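Local coordinates for metallo-beta-lactamase domain-containing protein (Enterococcus faecalis, PDB 2AZ4) that is of unknown function but has a metallo-beta-lactamase fold with two zinc ions and may act as an RNA-binding exonuclease, at residues I256-Y261 against D327-V332; V280-M285 against Q331-F336. All coordinates share one frame; numbering follows the deposited sequence.

Contact 1. Residues I256-Y261 against D327-V332; sequences ITFNGY and DYLWQV
Thr257 lays its methyl on the indole of Trp330: CG2 stands 3.5 Å from the centroid of the five-membered ring, 18° off the ring normal, a CH-pi contact over one face. Its nearest ring atom is CE2, 3.3 Å from Thr257 CG2. Helix 318-323 packs on the indole through Tyr318, Leu321 and Leu322. The methyl gets there because it lies anti to the carbonyl carbon, which puts OG1 between the backbone N and the carbonyl carbon (chi1 59°) and brings that oxygen alongside CG1 of Val332. On the face shared by Ile256, Phe258, Leu329 and Gln331, Leu329 does the apolar work. Its CD1 meets CG2 of Ile256 at 3.5 Å, and CG packs against CD2 of Phe258, whose side chain crosses that of Leu329 at about a right angle. The backbones are neighbouring parallel strands at the middle of a six-stranded, all-parallel sheet, distinct from the two mixed sheets of the chain; strand 344-348 flanks 256-260 and strand 278-282 flanks 328-331. Phe258 is bonded on both its polar backbone atoms, with N giving to Trp330 O at 3.0 Å and O taking from Val332 N at 2.9 Å, whereas the bond from Trp330 N to Ile256 O is weak. Toward the C-terminal ends, the extended side chain of Gln331 reaches Asn259. NE2 donates to Asn259 OD1 over 3.0 Å, nearly straight at 165° and within the glutamine's own amide plane, though tilted from the carbonyl plane of the acceptor; the two amide planes are well turned from each other. Asn259 OD1 also takes a weak bond from Gly260 N, while ND2 donates to a water. The other end of the Gln331 amide, OE1, accepts from Glu282 N.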
loop_
_atom_site.group_PDB
_atom_site.type_symbol
_atom_site.label_atom_id
_atom_site.label_comp_id
_atom_site.label_asym_id
_atom_site.label_seq_id
_atom_site.Cartn_x
_atom_site.Cartn_y
_atom_site.Cartn_z
ATOM N N ILE A 256 -7.713 -18.934 -19.861
ATOM C CA ILE A 256 -7.329 -17.572 -19.441
ATOM C C ILE A 256 -7.177 -17.505 -17.926
ATOM O O ILE A 256 -8.080 -17.896 -17.196
ATOM C CB ILE A 256 -8.353 -16.504 -19.863
ATOM C CG1 ILE A 256 -8.711 -16.656 -21.356
ATOM C CG2 ILE A 256 -7.784 -15.089 -19.554
ATOM C CD1 ILE A 256 -9.824 -15.720 -21.814
ATOM N N THR A 257 -6.045 -16.974 -17.479
ATOM C CA THR A 257 -5.751 -16.853 -16.057
ATOM C C THR A 257 -5.207 -15.462 -15.787
ATOM O O THR A 257 -4.834 -14.747 -16.719
ATOM C CB THR A 257 -4.734 -17.931 -15.587
ATOM O OG1 THR A 257 -3.527 -17.796 -16.329
ATOM C CG2 THR A 257 -5.287 -19.332 -15.816
ATOM N N PHE A 258 -5.149 -15.075 -14.522
ATOM C CA PHE A 258 -4.668 -13.756 -14.183
ATOM C C PHE A 258 -4.118 -13.778 -12.772
ATOM O O PHE A 258 -4.254 -14.775 -12.062
ATOM C CB PHE A 258 -5.814 -12.733 -14.298
ATOM C CG PHE A 258 -6.768 -12.755 -13.128
ATOM C CD1 PHE A 258 -6.738 -11.745 -12.181
ATOM C CD2 PHE A 258 -7.672 -13.805 -12.963
ATOM C CE1 PHE A 258 -7.608 -11.770 -11.087
ATOM C CE2 PHE A 258 -8.549 -13.841 -11.865
ATOM C CZ PHE A 258 -8.517 -12.824 -10.941
ATOM N N ASN A 259 -3.519 -12.669 -12.361
ATOM C CA ASN A 259 -3.214 -12.452 -10.952
ATOM C C ASN A 259 -3.155 -10.965 -10.678
ATOM O O ASN A 259 -2.948 -10.167 -11.600
ATOM C CB ASN A 259 -1.937 -13.175 -10.531
ATOM C CG ASN A 259 -1.800 -13.317 -8.989
ATOM O OD1 ASN A 259 -2.754 -13.151 -8.235
ATOM N ND2 ASN A 259 -0.609 -13.625 -8.544
ATOM N N GLY A 260 -3.372 -10.590 -9.419
ATOM C CA GLY A 260 -3.310 -9.197 -9.032
ATOM C C GLY A 260 -2.679 -9.146 -7.658
ATOM O O GLY A 260 -2.266 -10.172 -7.113
ATOM N N TYR A 261 -2.599 -7.960 -7.091
ATOM C CA TYR A 261 -1.982 -7.829 -5.782
ATOM C C TYR A 261 -3.108 -7.803 -4.757
ATOM O O TYR A 261 -4.045 -7.071 -4.946
ATOM C CB TYR A 261 -1.098 -6.581 -5.715
ATOM C CG TYR A 261 -0.295 -6.578 -4.448
ATOM C CD1 TYR A 261 0.811 -7.427 -4.309
ATOM C CD2 TYR A 261 -0.680 -5.795 -3.362
ATOM C CE1 TYR A 261 1.540 -7.477 -3.108
ATOM C CE2 TYR A 261 0.033 -5.826 -2.167
ATOM C CZ TYR A 261 1.146 -6.668 -2.052
ATOM O OH TYR A 261 1.869 -6.710 -0.875
ATOM N N ASP A 327 -14.893 -21.813 -19.555
ATOM C CA ASP A 327 -15.831 -21.476 -18.477
ATOM C C ASP A 327 -15.277 -20.539 -17.430
ATOM O O ASP A 327 -16.033 -19.756 -16.847
ATOM C CB ASP A 327 -16.337 -22.729 -17.760
ATOM C CG ASP A 327 -17.297 -23.560 -18.611
ATOM O OD1 ASP A 327 -17.412 -23.355 -19.834
ATOM O OD2 ASP A 327 -17.928 -24.454 -18.043
ATOM N N TYR A 328 -13.975 -20.625 -17.161
ATOM C CA TYR A 328 -13.424 -19.841 -16.066
ATOM C C TYR A 328 -12.361 -18.831 -16.461
ATOM O O TYR A 328 -11.566 -19.064 -17.378
ATOM C CB TYR A 328 -12.843 -20.759 -14.985
ATOM C CG TYR A 328 -13.839 -21.771 -14.500
ATOM C CD1 TYR A 328 -14.933 -21.378 -13.724
ATOM C CD2 TYR A 328 -13.688 -23.121 -14.813
ATOM C CE1 TYR A 328 -15.873 -22.306 -13.283
ATOM C CE2 TYR A 328 -14.613 -24.068 -14.376
ATOM C CZ TYR A 328 -15.689 -23.652 -13.612
ATOM O OH TYR A 328 -16.588 -24.567 -13.168
ATOM N N LEU A 329 -12.341 -17.725 -15.711
ATOM C CA LEU A 329 -11.174 -16.893 -15.610
ATOM C C LEU A 329 -10.688 -17.172 -14.194
ATOM O O LEU A 329 -11.407 -16.904 -13.241
ATOM C CB LEU A 329 -11.542 -15.412 -15.781
ATOM C CG LEU A 329 -10.426 -14.432 -15.381
ATOM C CD1 LEU A 329 -9.296 -14.365 -16.432
ATOM C CD2 LEU A 329 -10.948 -13.039 -15.056
ATOM N N TRP A 330 -9.494 -17.736 -14.046
ATOM C CA TRP A 330 -9.011 -18.070 -12.701
ATOM C C TRP A 330 -7.670 -17.475 -12.298
ATOM O O TRP A 330 -6.833 -17.167 -13.130
ATOM C CB TRP A 330 -9.043 -19.572 -12.434
ATOM C CG TRP A 330 -8.197 -20.480 -13.351
ATOM C CD1 TRP A 330 -8.547 -20.942 -14.591
ATOM C CD2 TRP A 330 -6.929 -21.087 -13.038
ATOM N NE1 TRP A 330 -7.558 -21.782 -15.086
ATOM C CE2 TRP A 330 -6.552 -21.878 -14.157
ATOM C CE3 TRP A 330 -6.060 -21.016 -11.935
ATOM C CZ2 TRP A 330 -5.344 -22.611 -14.195
ATOM C CZ3 TRP A 330 -4.831 -21.742 -11.978
ATOM C CH2 TRP A 330 -4.506 -22.537 -13.095
ATOM N N GLN A 331 -7.487 -17.299 -10.997
ATOM C CA GLN A 331 -6.306 -16.628 -10.485
ATOM C C GLN A 331 -5.185 -17.657 -10.342
ATOM O O GLN A 331 -5.270 -18.567 -9.506
ATOM C CB GLN A 331 -6.626 -15.976 -9.134
ATOM C CG GLN A 331 -5.418 -15.378 -8.379
ATOM C CD GLN A 331 -5.763 -14.900 -6.970
ATOM O OE1 GLN A 331 -6.776 -15.301 -6.415
ATOM N NE2 GLN A 331 -4.897 -14.047 -6.372
ATOM N N VAL A 332 -4.128 -17.523 -11.132
ATOM C CA VAL A 332 -2.977 -18.448 -10.987
ATOM C C VAL A 332 -1.896 -17.765 -10.152
ATOM O O VAL A 332 -1.546 -16.609 -10.412
ATOM C CB VAL A 332 -2.425 -18.927 -12.360
ATOM C CG1 VAL A 332 -2.043 -17.735 -13.245
ATOM C CG2 VAL A 332 -1.237 -19.888 -12.192
HETATM O O HOH W 1 -9.587 -20.777 -18.242
HETATM O O HOH W 2 1.022 -14.477 -10.871
#

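Contact 2. Residues V280-M285 against Q331-F336; sequences VLEANM and QVVNQF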
loop_
_atom_site.group_PDB
_atom_site.type_symbol
_atom_site.label_atom_id
_atom_site.label_comp_id
_atom_site.label_asym_id
_atom_site.label_seq_id
_atom_site.Cartn_x
_atom_site.Cartn_y
_atom_site.Cartn_z
ATOM N N VAL A 280 -12.771 -17.609 -10.657
ATOM C CA VAL A 280 -12.352 -18.504 -9.570
ATOM C C VAL A 280 -11.058 -17.955 -8.968
ATOM O O VAL A 280 -10.065 -17.766 -9.669
ATOM C CB VAL A 280 -12.157 -19.977 -10.063
ATOM C CG1 VAL A 280 -11.945 -20.920 -8.894
ATOM C CG2 VAL A 280 -13.358 -20.434 -10.862
ATOM N N LEU A 281 -11.067 -17.688 -7.678
ATOM C CA LEU A 281 -9.881 -17.120 -7.026
ATOM C C LEU A 281 -9.160 -18.163 -6.150
ATOM O O LEU A 281 -9.757 -19.165 -5.742
ATOM C CB LEU A 281 -10.254 -15.884 -6.182
ATOM C CG LEU A 281 -10.892 -14.634 -6.841
ATOM C CD1 LEU A 281 -11.132 -13.454 -5.871
ATOM C CD2 LEU A 281 -10.072 -14.143 -8.034
ATOM N N GLU A 282 -7.886 -17.912 -5.858
ATOM C CA GLU A 282 -7.185 -18.694 -4.858
ATOM C C GLU A 282 -7.929 -18.470 -3.542
ATOM O O GLU A 282 -8.472 -17.397 -3.332
ATOM C CB GLU A 282 -5.718 -18.237 -4.777
ATOM C CG GLU A 282 -4.876 -19.013 -3.768
ATOM C CD GLU A 282 -4.946 -18.382 -2.388
ATOM O OE1 GLU A 282 -5.245 -17.178 -2.329
ATOM O OE2 GLU A 282 -4.732 -19.069 -1.364
ATOM N N ALA A 283 -7.957 -19.474 -2.663
ATOM C CA ALA A 283 -8.824 -19.450 -1.468
ATOM C C ALA A 283 -8.643 -18.269 -0.513
ATOM O O ALA A 283 -9.640 -17.720 -0.010
ATOM C CB ALA A 283 -8.767 -20.784 -0.711
ATOM N N ASN A 284 -7.397 -17.877 -0.263
ATOM C CA ASN A 284 -7.099 -16.790 0.687
ATOM C C ASN A 284 -7.575 -15.470 0.132
ATOM O O ASN A 284 -8.022 -14.606 0.878
ATOM C CB ASN A 284 -5.598 -16.729 1.040
ATOM C CG ASN A 284 -5.148 -17.927 1.891
ATOM O OD1 ASN A 284 -5.395 -17.977 3.083
ATOM N ND2 ASN A 284 -4.492 -18.885 1.267
ATOM N N MET A 285 -7.503 -15.314 -1.188
ATOM C CA MET A 285 -8.048 -14.129 -1.846
ATOM C C MET A 285 -9.589 -14.095 -1.756
ATOM O O MET A 285 -10.183 -13.035 -1.493
ATOM C CB MET A 285 -7.575 -14.004 -3.299
ATOM C CG MET A 285 -7.874 -12.622 -3.926
ATOM S SD MET A 285 -6.924 -11.260 -3.150
ATOM C CE MET A 285 -8.262 -10.098 -2.909
ATOM N N GLN A 331 -7.487 -17.299 -10.997
ATOM C CA GLN A 331 -6.306 -16.628 -10.485
ATOM C C GLN A 331 -5.185 -17.657 -10.342
ATOM O O GLN A 331 -5.270 -18.567 -9.506
ATOM C CB GLN A 331 -6.626 -15.976 -9.134
ATOM C CG GLN A 331 -5.418 -15.378 -8.379
ATOM C CD GLN A 331 -5.763 -14.900 -6.970
ATOM O OE1 GLN A 331 -6.776 -15.301 -6.415
ATOM N NE2 GLN A 331 -4.897 -14.047 -6.372
ATOM N N VAL A 332 -4.128 -17.523 -11.132
ATOM C CA VAL A 332 -2.977 -18.448 -10.987
ATOM C C VAL A 332 -1.896 -17.765 -10.152
ATOM O O VAL A 332 -1.546 -16.609 -10.412
ATOM C CB VAL A 332 -2.425 -18.927 -12.360
ATOM C CG1 VAL A 332 -2.043 -17.735 -13.245
ATOM C CG2 VAL A 332 -1.237 -19.888 -12.192
ATOM N N VAL A 333 -1.389 -18.473 -9.138
ATOM C CA VAL A 333 -0.427 -17.899 -8.184
ATOM C C VAL A 333 0.933 -18.627 -8.116
ATOM O O VAL A 333 1.906 -18.110 -7.548
ATOM C CB VAL A 333 -1.042 -17.799 -6.764
ATOM C CG1 VAL A 333 -2.268 -16.885 -6.781
ATOM C CG2 VAL A 333 -1.406 -19.206 -6.204
ATOM N N ASN A 334 0.973 -19.846 -8.654
ATOM C CA ASN A 334 2.160 -20.676 -8.726
ATOM C C ASN A 334 1.920 -21.872 -9.661
ATOM O O ASN A 334 0.913 -21.924 -10.341
ATOM C CB ASN A 334 2.609 -21.154 -7.332
ATOM C CG ASN A 334 1.569 -22.059 -6.651
ATOM O OD1 ASN A 334 0.537 -22.414 -7.233
ATOM N ND2 ASN A 334 1.851 -22.438 -5.410
ATOM N N GLN A 335 2.864 -22.810 -9.683
ATOM C CA GLN A 335 2.858 -23.952 -10.603
ATOM C C GLN A 335 2.548 -23.539 -12.029
ATOM O O GLN A 335 1.669 -24.120 -12.657
ATOM C CB GLN A 335 1.876 -25.044 -10.143
ATOM C CG GLN A 335 2.313 -25.749 -8.878
ATOM C CD GLN A 335 1.539 -27.049 -8.661
ATOM O OE1 GLN A 335 1.761 -28.056 -9.363
ATOM N NE2 GLN A 335 0.606 -27.021 -7.717
ATOM N N PHE A 336 3.248 -22.530 -12.538
ATOM C CA PHE A 336 2.894 -21.990 -13.863
ATOM C C PHE A 336 3.183 -23.005 -14.969
ATOM O O PHE A 336 2.638 -22.899 -16.065
ATOM C CB PHE A 336 3.582 -20.631 -14.140
ATOM C CG PHE A 336 3.043 -19.509 -13.309
ATOM C CD1 PHE A 336 2.060 -18.674 -13.806
ATOM C CD2 PHE A 336 3.512 -19.293 -12.011
ATOM C CE1 PHE A 336 1.559 -17.625 -13.020
ATOM C CE2 PHE A 336 2.991 -18.251 -11.214
ATOM C CZ PHE A 336 2.030 -17.435 -11.714
HETATM O O HOH W 3 -3.945 -14.318 -3.466
#
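Gln331 points its amide oxygen at the turn from strand into helix, where OE1 is surrounded by Leu281, Glu282 and Met285. The side chain of Met285 crosses that of Gln331 at about a right angle, its CB 3.5 Å from Gln331 OE1, and Leu281 crosses it obliquely, with CD2 alongside Gln331 CB. Between them the backbone N of Glu282 donates to Gln331 OE1 at 2.9 Å, from a position tilted 35° out of the carbonyl plane. The backbone N of the same glutamine, the last residue of strand 328-331, gives a hydrogen bond to Val280 O, also 2.9 Å, so that its backbone and side chain bind two backbone groups on either side of Leu281. This is the C-terminal end of the strands of the parallel sheet, which is inserted in the chain between strands 212-216 and 399-403, consistent with the beta-CASP domain of RNase J-like metallo-beta-lactamase nucleases; here strand 278-282 passes directly into helix 283-293 and Glu282 is the N-cap. The carboxylate of Glu282 folds back over the first turn: CG is anti to the backbone N (chi1 -179°) and the chain then bends at chi2 (-88°). OE1 accepts from Met285 N at 3.1 Å on its syn side. OE2 holds two donors of Asn284, taking the backbone N from above the carboxylate plane and the side-chain ND2, at 2.6 Å, on its syn lone pair. Lying at the start of a helix, the carboxylate is placed where its negative charge would probably be stabilised by the helix dipole. A water weakly joins Glu282 OE1 to Gln331 NE2. Val333 adds the outer packing, its CG1 4.2 Å from CB of Glu282, and also touches Tyr300 of the next strand. Phe268 of helix 265-274 lies against Leu281, Met285 and Gln331.

How the contacts relate
From the N terminus, strand 256-260 comes first, then strand 278-282 with the start of its helix, and last strand 328-331 with the loop behind it. Contact 1 closes a loop of 65 residues and contact 2 one of 45. Contact 2 starts inside the loop closed by contact 1 but its second segment runs on past Val332, so the spans overlap and share Gln331 and Val332. Strand 328-331 thus inserts between two strands that precede it, with 256-260 along one edge and 278-282 along the other. The contacts also meet directly: Tyr328 packs on Val280, and Phe258 on Leu281. Together they join three adjacent strands of the parallel sheet to helix 283-293.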